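Local coordinates for AxyAgu115A (Amphibacillus xylanus NBRC 15112, PDB 6NPS), which acts as a family GH115 alpha-glucuronidase, probably hydrolysing glucuronic acid side groups from arabinoglucuronoxylan, at residues Val232-Ala235 with Asp236-Gly239; Lys354-Glu357 with Pro358-Tyr361; Lys487-Ile490 with Glu491-Phe494; Leu613-Asp616 with Gln617-Val620; Thr760-Pro764 with Val765-Thr769. The protein carries 3 engineered substitutions. One frame throughout, in Å; residues are numbered along the deposited sequence. Where two conformers were deposited one is given.

Overall arrangement
From the N terminus onward the five contacts follow in series; none nests in or crosses another, and each joins two adjoining segments, so none closes a long loop. Contacts 1 and 2 lie on helices of two beta-alpha-beta units of the eight-stranded parallel sheet, helix 230-238 ahead of strand 241-242 and helix 356-361 ahead of strand 379-383. Contact 3 lies in the later part of helix 482-494, and contact 4, its centre about 28 Å from that of contact 3, belongs to the long helix 601-629. Contact 5 is the turn of a beta hairpin on a sheet far out on the molecule, its centre about 79 Å from that of contact 1.

Contact 1: Val232-Ala235 with Asp236-Gly239; sequences VELA and DEYG
Glu233 O is gripped from two directions: Glu237 N donates to it over 2.9 Å, and a water donates to the same oxygen, also at 2.9 Å. That water gives its other hydrogen to Asp236 OD2, 2.8 Å away, tying the carboxylate back to the helix backbone one turn earlier. With CG anti to the backbone N (chi1 175°), the Asp236 carboxylate stands out from the helix, where the water can span OD2 and the Glu233 carbonyl; the other oxygen, OD1, accepts from the backbone N of Glu295. Backbone bonds from Asp236 N to Val232 O and from Tyr238 N to Leu234 O, the latter 3.0 Å, complete the helical ladder. These residues form the last turns of helix 230-238, the helix of the beta-alpha-beta unit between strands 212-214 and 241-242 of the TIM-barrel domain. A Schellman motif ends it, with Gly239 in the C-prime position: its positive phi of 75° carries the chain off the helix, and Gly239 N makes a weak bond to Asp236 O. On another flank Leu234 and Tyr238 run side by side, pointing the same way, with Leu234 CD1 3.7 Å from Tyr238 CE2. The same methyl lies 3.7 Å from Glu237 OE1, whose side chain slants across the leucine; the other carboxylate oxygen, OE2, bonds Ser30. With an alanine at Tyr238, Asp199 is likely to lose its hydroxyl partner and Leu234 CD1 the ring it rests against. Helix 195-207 packs against this side through Phe202, and helix 30-47 meets the tyrosine through Ile35.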
# COMPACT_ATOMS: atom_id res chain seq x y z
N VAL A 232 -35.79 35.11 -21.27
CA VAL A 232 -36.06 36.25 -20.41
C VAL A 232 -37.53 36.64 -20.50
O VAL A 232 -38.19 36.92 -19.48
CB VAL A 232 -35.16 37.42 -20.84
CG1 VAL A 232 -35.47 38.66 -20.06
CG2 VAL A 232 -33.73 37.03 -20.65
N GLU A 233 -38.06 36.70 -21.72
CA GLU A 233 -39.45 37.13 -21.88
C GLU A 233 -40.38 36.13 -21.20
O GLU A 233 -41.31 36.54 -20.50
CB GLU A 233 -39.79 37.30 -23.35
CG GLU A 233 -39.04 38.41 -24.05
CD GLU A 233 -39.08 38.32 -25.59
OE1 GLU A 233 -38.76 39.33 -26.25
OE2 GLU A 233 -39.43 37.25 -26.14
N LEU A 234 -40.10 34.82 -21.33
CA LEU A 234 -40.96 33.80 -20.74
C LEU A 234 -40.90 33.84 -19.21
O LEU A 234 -41.94 33.75 -18.54
CB LEU A 234 -40.55 32.40 -21.25
CG LEU A 234 -41.45 31.21 -20.87
CD1 LEU A 234 -42.89 31.47 -21.37
CD2 LEU A 234 -40.94 29.87 -21.38
N ALA A 235 -39.70 33.98 -18.64
CA ALA A 235 -39.60 34.09 -17.18
C ALA A 235 -40.44 35.26 -16.67
O ALA A 235 -41.21 35.13 -15.70
CB ALA A 235 -38.13 34.27 -16.76
N ASP A 236 -40.29 36.41 -17.31
CA ASP A 236 -41.00 37.61 -16.91
C ASP A 236 -42.51 37.44 -17.03
O ASP A 236 -43.26 37.93 -16.19
CB ASP A 236 -40.52 38.77 -17.76
CG ASP A 236 -41.28 40.04 -17.49
OD1 ASP A 236 -40.99 40.70 -16.45
OD2 ASP A 236 -42.16 40.38 -18.31
N GLU A 237 -42.97 36.74 -18.08
CA GLU A 237 -44.40 36.43 -18.21
C GLU A 237 -44.91 35.60 -17.03
O GLU A 237 -45.98 35.88 -16.46
CB GLU A 237 -44.62 35.70 -19.53
CG GLU A 237 -46.06 35.52 -19.89
CD GLU A 237 -46.25 34.92 -21.27
OE1 GLU A 237 -45.32 34.25 -21.79
OE2 GLU A 237 -47.35 35.12 -21.84
N TYR A 238 -44.18 34.57 -16.64
CA TYR A 238 -44.59 33.76 -15.52
C TYR A 238 -44.34 34.42 -14.16
O TYR A 238 -44.82 33.91 -13.15
CB TYR A 238 -43.84 32.43 -15.54
CG TYR A 238 -44.34 31.38 -16.51
CD1 TYR A 238 -45.69 30.97 -16.52
CD2 TYR A 238 -43.47 30.76 -17.38
CE1 TYR A 238 -46.12 29.99 -17.39
CE2 TYR A 238 -43.89 29.79 -18.25
CZ TYR A 238 -45.22 29.39 -18.26
OH TYR A 238 -45.62 28.42 -19.14
N GLY A 239 -43.57 35.50 -14.11
CA GLY A 239 -43.18 36.05 -12.82
C GLY A 239 -42.11 35.24 -12.11
O GLY A 239 -41.99 35.33 -10.89
O HOH W 1 -42.61 39.13 -20.77

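Contact 2: Lys354-Glu357 with Pro358-Tyr361; sequences KEVE and PFFY
Val356 O accepts the main backbone bond of this first helical turn, from Phe360 N at 2.9 Å; Phe359 N adds a weak one. Glu357 O takes weak bonds from Phe360 N and Tyr361 N. Pro358, which has no N-H to give, fits the first turn of the helix, where none is called for, and its CD rests 3.2 Å from Glu355 O. Helix 356-361 follows strand 348-351 and leads to strand 379-383, forming one beta-alpha-beta unit of the parallel barrel. Around the rings, Glu355 O sits over the centre of the Phe359 ring, 3.3 Å above its plane, while Glu355 CG reaches Phe359 CE2 at 3.7 Å. A chi1 of 81° places that CG between the backbone N and the carbonyl carbon, on the side where the ring lies. Replacing Phe359 by an alanine would probably open a gap against Leu317 and Leu324 of helix 317-338 and uncover the Glu355 methylene. Glu357 and Tyr361 run alongside each other, CG to CE2 3.7 Å, their carboxylate and ring planes 45° apart. The charged ends find partners further off: Glu355 pairs with Arg303 and Glu357 with Arg391, while Thr392 OG1 bonds both Glu357 OE2 and Tyr361 OH and so joins the two side chains at their polar ends.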
# COMPACT_ATOMS: atom_id res chain seq x y z
N LYS A 354 -17.18 32.99 -0.91
CA LYS A 354 -15.79 32.58 -0.73
C LYS A 354 -14.90 33.72 -0.25
O LYS A 354 -15.11 34.25 0.85
CB LYS A 354 -15.22 32.00 -2.04
CG LYS A 354 -15.52 30.51 -2.23
CD LYS A 354 -15.46 30.16 -3.70
CE LYS A 354 -15.19 28.68 -3.91
NZ LYS A 354 -13.74 28.39 -3.76
N GLU A 355 -13.92 34.12 -1.07
CA GLU A 355 -12.97 35.14 -0.65
C GLU A 355 -13.62 36.49 -0.37
O GLU A 355 -12.97 37.35 0.24
CB GLU A 355 -11.86 35.29 -1.72
CG GLU A 355 -12.26 36.17 -2.92
CD GLU A 355 -12.97 35.37 -4.03
OE1 GLU A 355 -13.04 34.11 -3.95
OE2 GLU A 355 -13.47 36.02 -4.99
N VAL A 356 -14.87 36.70 -0.79
CA VAL A 356 -15.49 38.01 -0.62
C VAL A 356 -15.90 38.26 0.84
O VAL A 356 -15.87 39.41 1.31
CB VAL A 356 -16.70 38.18 -1.58
CG1 VAL A 356 -17.24 39.62 -1.50
CG2 VAL A 356 -16.33 37.81 -3.02
N GLU A 357 -16.30 37.21 1.57
CA GLU A 357 -16.64 37.35 2.99
C GLU A 357 -15.53 38.04 3.80
O GLU A 357 -15.85 38.97 4.55
CB GLU A 357 -17.00 35.97 3.59
CG GLU A 357 -17.72 36.03 4.96
CD GLU A 357 -18.01 34.63 5.58
OE1 GLU A 357 -17.03 33.90 5.88
OE2 GLU A 357 -19.21 34.29 5.79
N PRO A 358 -14.24 37.67 3.68
CA PRO A 358 -13.20 38.53 4.26
C PRO A 358 -13.21 39.97 3.74
O PRO A 358 -12.80 40.89 4.46
CB PRO A 358 -11.89 37.81 3.89
CG PRO A 358 -12.29 36.36 3.79
CD PRO A 358 -13.68 36.38 3.20
N PHE A 359 -13.67 40.20 2.51
CA PHE A 359 -13.70 41.57 1.99
C PHE A 359 -14.77 42.39 2.68
O PHE A 359 -14.62 43.60 2.86
CB PHE A 359 -13.93 41.56 0.47
CG PHE A 359 -12.86 40.84 -0.33
CD1 PHE A 359 -11.62 40.56 0.22
CD2 PHE A 359 -13.10 40.47 -1.65
CE1 PHE A 359 -10.64 39.91 -0.52
CE2 PHE A 359 -12.12 39.82 -2.39
CZ PHE A 359 -10.89 39.54 -1.83
N PHE A 360 -15.85 41.72 3.12
CA PHE A 360 -16.99 42.43 3.70
C PHE A 360 -16.64 42.99 5.08
O PHE A 360 -16.82 44.18 5.35
CB PHE A 360 -18.20 41.48 3.75
CG PHE A 360 -19.42 42.08 4.42
CD1 PHE A 360 -20.07 43.18 3.87
CD2 PHE A 360 -19.92 41.53 5.59
CE1 PHE A 360 -21.19 43.72 4.48
CE2 PHE A 360 -21.04 42.06 6.21
CZ PHE A 360 -21.68 43.15 5.66
N TYR A 361 -16.08 42.14 5.95
CA TYR A 361 -15.83 42.52 7.33
C TYR A 361 -14.58 43.40 7.47
O TYR A 361 -14.64 44.48 8.07
CB TYR A 361 -15.73 41.27 8.19
CG TYR A 361 -17.01 40.45 8.24
CD1 TYR A 361 -18.18 40.97 8.79
CD2 TYR A 361 -17.03 39.13 7.77
CE1 TYR A 361 -19.34 40.22 8.85
CE2 TYR A 361 -18.19 38.36 7.84
CZ TYR A 361 -19.34 38.91 8.38
OH TYR A 361 -20.49 38.15 8.42

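Contact 3: Lys487-Ile490 with Glu491-Phe494; sequences KQWI and EQQF
Lys487 O accepts Glu491 N at 3.0 Å, while the lysine side chain leads off to a cation-pi contact with Phe507. Gln488 O receives Gln492 N in the same way. At Trp489 the side chains take over: Gln493 folds back over the indole, its CG 3.9 Å from the centroid of the six-membered ring and only 2° off the normal, a CH-pi contact over the face. The bend in Gln493 (chi2 -43°) then swings its amide toward the five-membered ring, putting NE2 3.4 Å above the indole plane, the two planes 47° apart. That NE2 also donates weakly to Trp489 O, which already holds Gln493 N at 3.1 Å, and Ser137 bonds OE1, so both ends of the amide have a partner, the nitrogen's a weak one. Ile490 O takes Phe494 N over 2.8 Å, and the Ile490 side chain crosses Phe494 at a slant, CG2 to CD2 4.1 Å. Beyond the segments, Leu510 of helix 500-519 packs on Trp489 and Ile490, and Val571 of helix 564-596 on Phe494. This is i to i+4 packing along an alpha-helix, Trp489 with Gln493 and Ile490 with Phe494 forming the buried flank of helix 482-494.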
# COMPACT_ATOMS: atom_id res chain seq x y z
N LYS A 487 -42.29 11.32 4.61
CA LYS A 487 -43.45 10.47 4.42
C LYS A 487 -44.54 11.20 3.67
O LYS A 487 -45.24 10.61 2.84
CB LYS A 487 -43.97 9.96 5.76
CG LYS A 487 -42.95 9.06 6.44
CD LYS A 487 -43.53 8.53 7.77
CE LYS A 487 -42.81 7.25 8.19
NZ LYS A 487 -41.85 7.43 9.31
N GLN A 488 -44.75 12.48 3.99
CA GLN A 488 -45.71 13.27 3.22
C GLN A 488 -45.28 13.41 1.76
O GLN A 488 -46.13 13.44 0.84
CB GLN A 488 -45.91 14.65 3.86
CG GLN A 488 -46.78 14.51 5.12
CD GLN A 488 -46.96 15.80 5.90
OE1 GLN A 488 -47.21 16.88 5.34
NE2 GLN A 488 -46.88 15.70 7.23
N TRP A 489 -43.98 13.54 1.53
CA TRP A 489 -43.51 13.65 0.15
C TRP A 489 -43.73 12.33 -0.60
O TRP A 489 -44.12 12.35 -1.77
CB TRP A 489 -42.03 14.04 0.16
CG TRP A 489 -41.42 14.34 -1.16
CD1 TRP A 489 -41.34 15.58 -1.79
CD2 TRP A 489 -40.70 13.41 -2.00
NE1 TRP A 489 -40.65 15.45 -2.98
CE2 TRP A 489 -40.25 14.14 -3.13
CE3 TRP A 489 -40.40 12.03 -1.91
CZ2 TRP A 489 -39.52 13.54 -4.17
CZ3 TRP A 489 -39.71 11.43 -2.93
CH2 TRP A 489 -39.26 12.18 -4.05
N ILE A 490 -43.51 11.19 0.07
CA ILE A 490 -43.79 9.89 -0.55
C ILE A 490 -45.27 9.75 -0.91
O ILE A 490 -45.63 9.29 -1.99
CB ILE A 490 -43.32 8.76 0.38
CG1 ILE A 490 -41.81 8.76 0.42
CG2 ILE A 490 -43.89 7.37 -0.06
CD1 ILE A 490 -41.24 8.05 1.65
N GLU A 491 -46.16 10.18 -0.00
CA GLU A 491 -47.59 10.12 -0.28
C GLU A 491 -47.95 10.96 -1.50
O GLU A 491 -48.79 10.56 -2.32
CB GLU A 491 -48.37 10.62 0.93
CG GLU A 491 -49.85 10.32 0.87
CD GLU A 491 -50.12 8.84 1.03
OE1 GLU A 491 -51.09 8.33 0.42
OE2 GLU A 491 -49.33 8.19 1.75
N GLN A 492 -47.32 12.13 -1.63
CA GLN A 492 -47.58 13.04 -2.75
C GLN A 492 -47.16 12.43 -4.08
O GLN A 492 -47.85 12.60 -5.09
CB GLN A 492 -46.83 14.35 -2.48
CG GLN A 492 -47.00 15.47 -3.47
CD GLN A 492 -46.26 16.73 -2.98
OE1 GLN A 492 -45.02 16.76 -2.95
NE2 GLN A 492 -47.01 17.73 -2.55
N GLN A 493 -46.04 11.70 -4.12
CA GLN A 493 -45.64 11.04 -5.36
C GLN A 493 -46.35 9.70 -5.60
O GLN A 493 -46.54 9.32 -6.75
CB GLN A 493 -44.13 10.77 -5.39
CG GLN A 493 -43.24 11.85 -4.86
CD GLN A 493 -43.65 13.23 -5.30
OE1 GLN A 493 -44.07 13.42 -6.44
NE2 GLN A 493 -43.53 14.21 -4.39
N PHE A 494 -46.70 8.94 -4.55
CA PHE A 494 -47.06 7.54 -4.75
C PHE A 494 -48.44 7.17 -4.21
O PHE A 494 -48.76 5.98 -4.11
CB PHE A 494 -45.99 6.64 -4.14
CG PHE A 494 -44.67 6.76 -4.83
CD1 PHE A 494 -44.55 6.42 -6.17
CD2 PHE A 494 -43.56 7.25 -4.17
CE1 PHE A 494 -43.33 6.56 -6.84
CE2 PHE A 494 -42.32 7.40 -4.86
CZ PHE A 494 -42.23 7.06 -6.18

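Contact 4: Leu613-Asp616 with Gln617-Val620; sequences LKRD and QEIV
Leu613 to Val620 form two continuous alpha-helical turns in which each carbonyl of Leu613-Asp616 meets the N-H four residues on. The middle two bonds are firm, Ile619 N to Arg615 O at 2.9 Å and Glu618 N to Lys614 O at 3.1 Å; the outer two, Gln617 N to Leu613 O and Val620 N to Asp616 O, are longer and weak. Among the side chains, Lys614 and Glu618 slant across each other on an exposed flank. Glu618 OE2 lies against the lysine's aliphatic part, 3.6 Å from CE, but stays 4.2 Å from NZ, beyond a salt bridge, so any attraction between the opposite charges is probably modest. Glu618 CG takes the position beside its own backbone N (chi1 -77°), which brings it within 3.5 Å of Lys614 O. On the buried side two methyls lie close to Asp616 O: Ile619 CG2 and Val620 CG2, the latter 3.3 Å away. The aspartate itself is buried, and its OD1 accepts a hydrogen bond from His639 NE2, a partner that would offset the cost of burying the carboxylate. Along helix 601-629 these turns lie against helix 564-596, whose Val576 touches Ile619 and whose Met584 meets Leu613, while Leu659 and Asn662 of the second subunit pack on Leu613 and Gln617.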
# COMPACT_ATOMS: atom_id res chain seq x y z
N LEU A 613 -19.30 -3.02 -10.26
CA LEU A 613 -18.94 -2.04 -11.28
C LEU A 613 -19.78 -2.21 -12.55
O LEU A 613 -20.19 -1.23 -13.18
CB LEU A 613 -17.44 -2.16 -11.60
CG LEU A 613 -16.94 -1.05 -12.53
CD1 LEU A 613 -17.06 0.27 -11.78
CD2 LEU A 613 -15.51 -1.30 -12.91
N LYS A 614 -20.03 -3.45 -12.94
CA LYS A 614 -20.91 -3.69 -14.08
C LYS A 614 -22.33 -3.17 -13.82
O LYS A 614 -22.96 -2.57 -14.71
CB LYS A 614 -20.95 -5.19 -14.37
CG LYS A 614 -21.79 -5.61 -15.55
CD LYS A 614 -21.43 -7.06 -15.92
CE LYS A 614 -22.53 -7.75 -16.74
NZ LYS A 614 -23.00 -9.05 -16.15
N ARG A 615 -22.84 -3.37 -12.60
CA ARG A 615 -24.19 -2.90 -12.30
C ARG A 615 -24.26 -1.37 -12.32
O ARG A 615 -25.30 -0.81 -12.68
CB ARG A 615 -24.65 -3.46 -10.94
CG ARG A 615 -25.98 -2.90 -10.44
CD ARG A 615 -27.19 -3.70 -10.94
NE ARG A 615 -28.41 -3.22 -10.30
CZ ARG A 615 -29.50 -2.82 -10.94
NH1 ARG A 615 -29.68 -3.06 -12.22
NH2 ARG A 615 -30.43 -2.18 -10.27
N ASP A 616 -23.18 -0.68 -11.98
CA ASP A 616 -23.18 0.79 -12.05
C ASP A 616 -23.41 1.27 -13.48
O ASP A 616 -24.14 2.24 -13.71
CB ASP A 616 -21.86 1.35 -11.52
CG ASP A 616 -21.73 2.87 -11.75
OD1 ASP A 616 -22.18 3.66 -10.89
OD2 ASP A 616 -21.19 3.27 -12.81
N GLN A 617 -22.79 0.62 -14.45
CA GLN A 617 -23.00 1.05 -15.81
C GLN A 617 -24.38 0.64 -16.31
O GLN A 617 -24.98 1.36 -17.12
CB GLN A 617 -21.90 0.50 -16.71
CG GLN A 617 -21.70 1.34 -17.98
CD GLN A 617 -21.96 2.84 -17.76
OE1 GLN A 617 -21.10 3.56 -17.24
NE2 GLN A 617 -23.14 3.31 -18.18
N GLU A 618 -24.91 -0.49 -15.83
CA GLU A 618 -26.23 -0.92 -16.28
C GLU A 618 -27.31 0.01 -15.77
O GLU A 618 -28.23 0.35 -16.51
CB GLU A 618 -26.50 -2.34 -15.85
CG GLU A 618 -25.77 -3.34 -16.72
CD GLU A 618 -25.92 -4.77 -16.25
OE1 GLU A 618 -26.47 -4.98 -15.14
OE2 GLU A 618 -25.45 -5.68 -16.98
N ILE A 619 -27.21 0.45 -14.51
CA ILE A 619 -28.28 1.28 -13.98
C ILE A 619 -28.27 2.67 -14.63
O ILE A 619 -29.33 3.26 -14.82
CB ILE A 619 -28.18 1.35 -12.46
CG1 ILE A 619 -29.52 1.79 -11.90
CG2 ILE A 619 -27.05 2.27 -12.00
CD1 ILE A 619 -29.46 2.15 -10.47
N VAL A 620 -27.09 3.20 -14.99
CA VAL A 620 -27.03 4.48 -15.70
C VAL A 620 -27.66 4.36 -17.08
O VAL A 620 -28.45 5.22 -17.50
CB VAL A 620 -25.57 4.98 -15.80
CG1 VAL A 620 -25.46 6.16 -16.76
CG2 VAL A 620 -25.03 5.37 -14.41

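Contact 5: Thr760-Pro764 with Val765-Thr769; sequences TVKTP and VGKVT
Thr760 and Lys767 slant across each other on one face of the sheet, the threonine methyl CG2 3.6 Å from Lys767 CD. Lys762 lies alongside the same lysine, pointing the same way, its CG against Lys767 CD; only the aliphatic parts meet, for Lys762 NZ and Lys767 NZ end 6.9 Å apart. Further along this face a water bridges Thr760 OG1, 2.8 Å away, and Thr769 OG1, so the two hydroxyls of a non-hydrogen-bonded pair are joined without touching. Val761 and Val768 turn to the other face and form a hydrogen-bonded pair, each N donating to the other's O at 2.8 Å, with Val668 of strand 666-670 packed against both. The segments are the closing end of a beta hairpin, strands 754-763 and 766-775, in a mixed sheet that continues through strand 712-718 on one side and strand 686-688 on the other. Thr763 N gives a nearly straight bond to Gly766 O (174°, 3.0 Å), and Pro764 and Val765 make the two-residue turn, with backbone angles near those of type I. Thr763 is turned to the face of the valines. With chi1 at 75° its OG1 stands between its own N and carbonyl carbon and faces into the turn, where Val765 N (3.4 Å) and Gly766 N both donate to it weakly. Val765 CG2 lies beside that oxygen at 3.9 Å, and Pro764 packs on Leu666 and Pro664.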
# COMPACT_ATOMS: atom_id res chain seq x y z
N THR A 760 -8.86 -23.39 22.52
CA THR A 760 -7.70 -23.87 21.78
C THR A 760 -8.13 -24.32 20.39
O THR A 760 -9.05 -25.13 20.25
CB THR A 760 -7.02 -25.01 22.53
OG1 THR A 760 -6.34 -24.46 23.67
CG2 THR A 760 -6.01 -25.72 21.60
N VAL A 761 -7.48 -23.77 19.36
CA VAL A 761 -7.78 -24.12 17.97
C VAL A 761 -6.53 -24.78 17.39
O VAL A 761 -5.52 -24.10 17.16
CB VAL A 761 -8.15 -22.90 17.12
CG1 VAL A 761 -8.51 -23.37 15.70
CG2 VAL A 761 -9.31 -22.14 17.75
N LYS A 762 -6.63 -26.07 17.08
CA LYS A 762 -5.51 -26.80 16.51
C LYS A 762 -5.70 -26.91 15.00
O LYS A 762 -6.80 -27.23 14.53
CB LYS A 762 -5.34 -28.17 17.16
CG LYS A 762 -4.64 -28.00 18.50
CD LYS A 762 -4.07 -29.29 19.07
CE LYS A 762 -5.00 -30.46 18.83
NZ LYS A 762 -5.87 -30.76 20.01
N THR A 763 -4.64 -26.57 14.26
CA THR A 763 -4.65 -26.59 12.80
C THR A 763 -3.52 -27.51 12.33
O THR A 763 -2.71 -27.95 13.16
CB THR A 763 -4.44 -25.19 12.23
OG1 THR A 763 -3.07 -24.84 12.38
CG2 THR A 763 -5.35 -24.14 12.94
N PRO A 764 -3.44 -27.83 11.04
CA PRO A 764 -2.39 -28.77 10.59
C PRO A 764 -0.98 -28.30 10.87
O PRO A 764 -0.08 -29.14 10.94
CB PRO A 764 -2.66 -28.91 9.09
CG PRO A 764 -4.17 -28.74 9.00
CD PRO A 764 -4.46 -27.64 9.99
N VAL A 765 -0.76 -27.01 11.11
CA VAL A 765 0.59 -26.50 11.27
C VAL A 765 0.85 -25.87 12.63
O VAL A 765 1.99 -25.47 12.90
CB VAL A 765 0.93 -25.51 10.14
CG1 VAL A 765 0.62 -26.16 8.79
CG2 VAL A 765 0.13 -24.23 10.31
N GLY A 766 -0.15 -25.80 13.51
CA GLY A 766 0.10 -25.17 14.80
C GLY A 766 -1.13 -25.08 15.68
O GLY A 766 -2.06 -25.87 15.53
N LYS A 767 -1.17 -24.10 16.58
CA LYS A 767 -2.21 -24.03 17.60
C LYS A 767 -2.41 -22.57 17.97
O LYS A 767 -1.44 -21.88 18.25
CB LYS A 767 -1.77 -24.83 18.83
CG LYS A 767 -2.69 -24.67 20.01
CD LYS A 767 -2.50 -25.78 21.04
CE LYS A 767 -1.08 -26.28 21.07
NZ LYS A 767 -0.72 -26.85 22.40
N VAL A 768 -3.65 -22.11 17.95
CA VAL A 768 -3.99 -20.74 18.34
C VAL A 768 -4.78 -20.82 19.64
O VAL A 768 -5.74 -21.61 19.74
CB VAL A 768 -4.79 -20.02 17.24
CG1 VAL A 768 -5.25 -18.61 17.73
CG2 VAL A 768 -3.92 -19.86 15.95
N THR A 769 -4.39 -20.04 20.64
CA THR A 769 -5.17 -19.93 21.86
C THR A 769 -5.96 -18.62 21.83
O THR A 769 -5.41 -17.56 21.50
CB THR A 769 -4.23 -20.01 23.05
OG1 THR A 769 -3.49 -21.22 22.90
CG2 THR A 769 -4.95 -20.02 24.36
O HOH W 2 -3.93 -23.27 24.27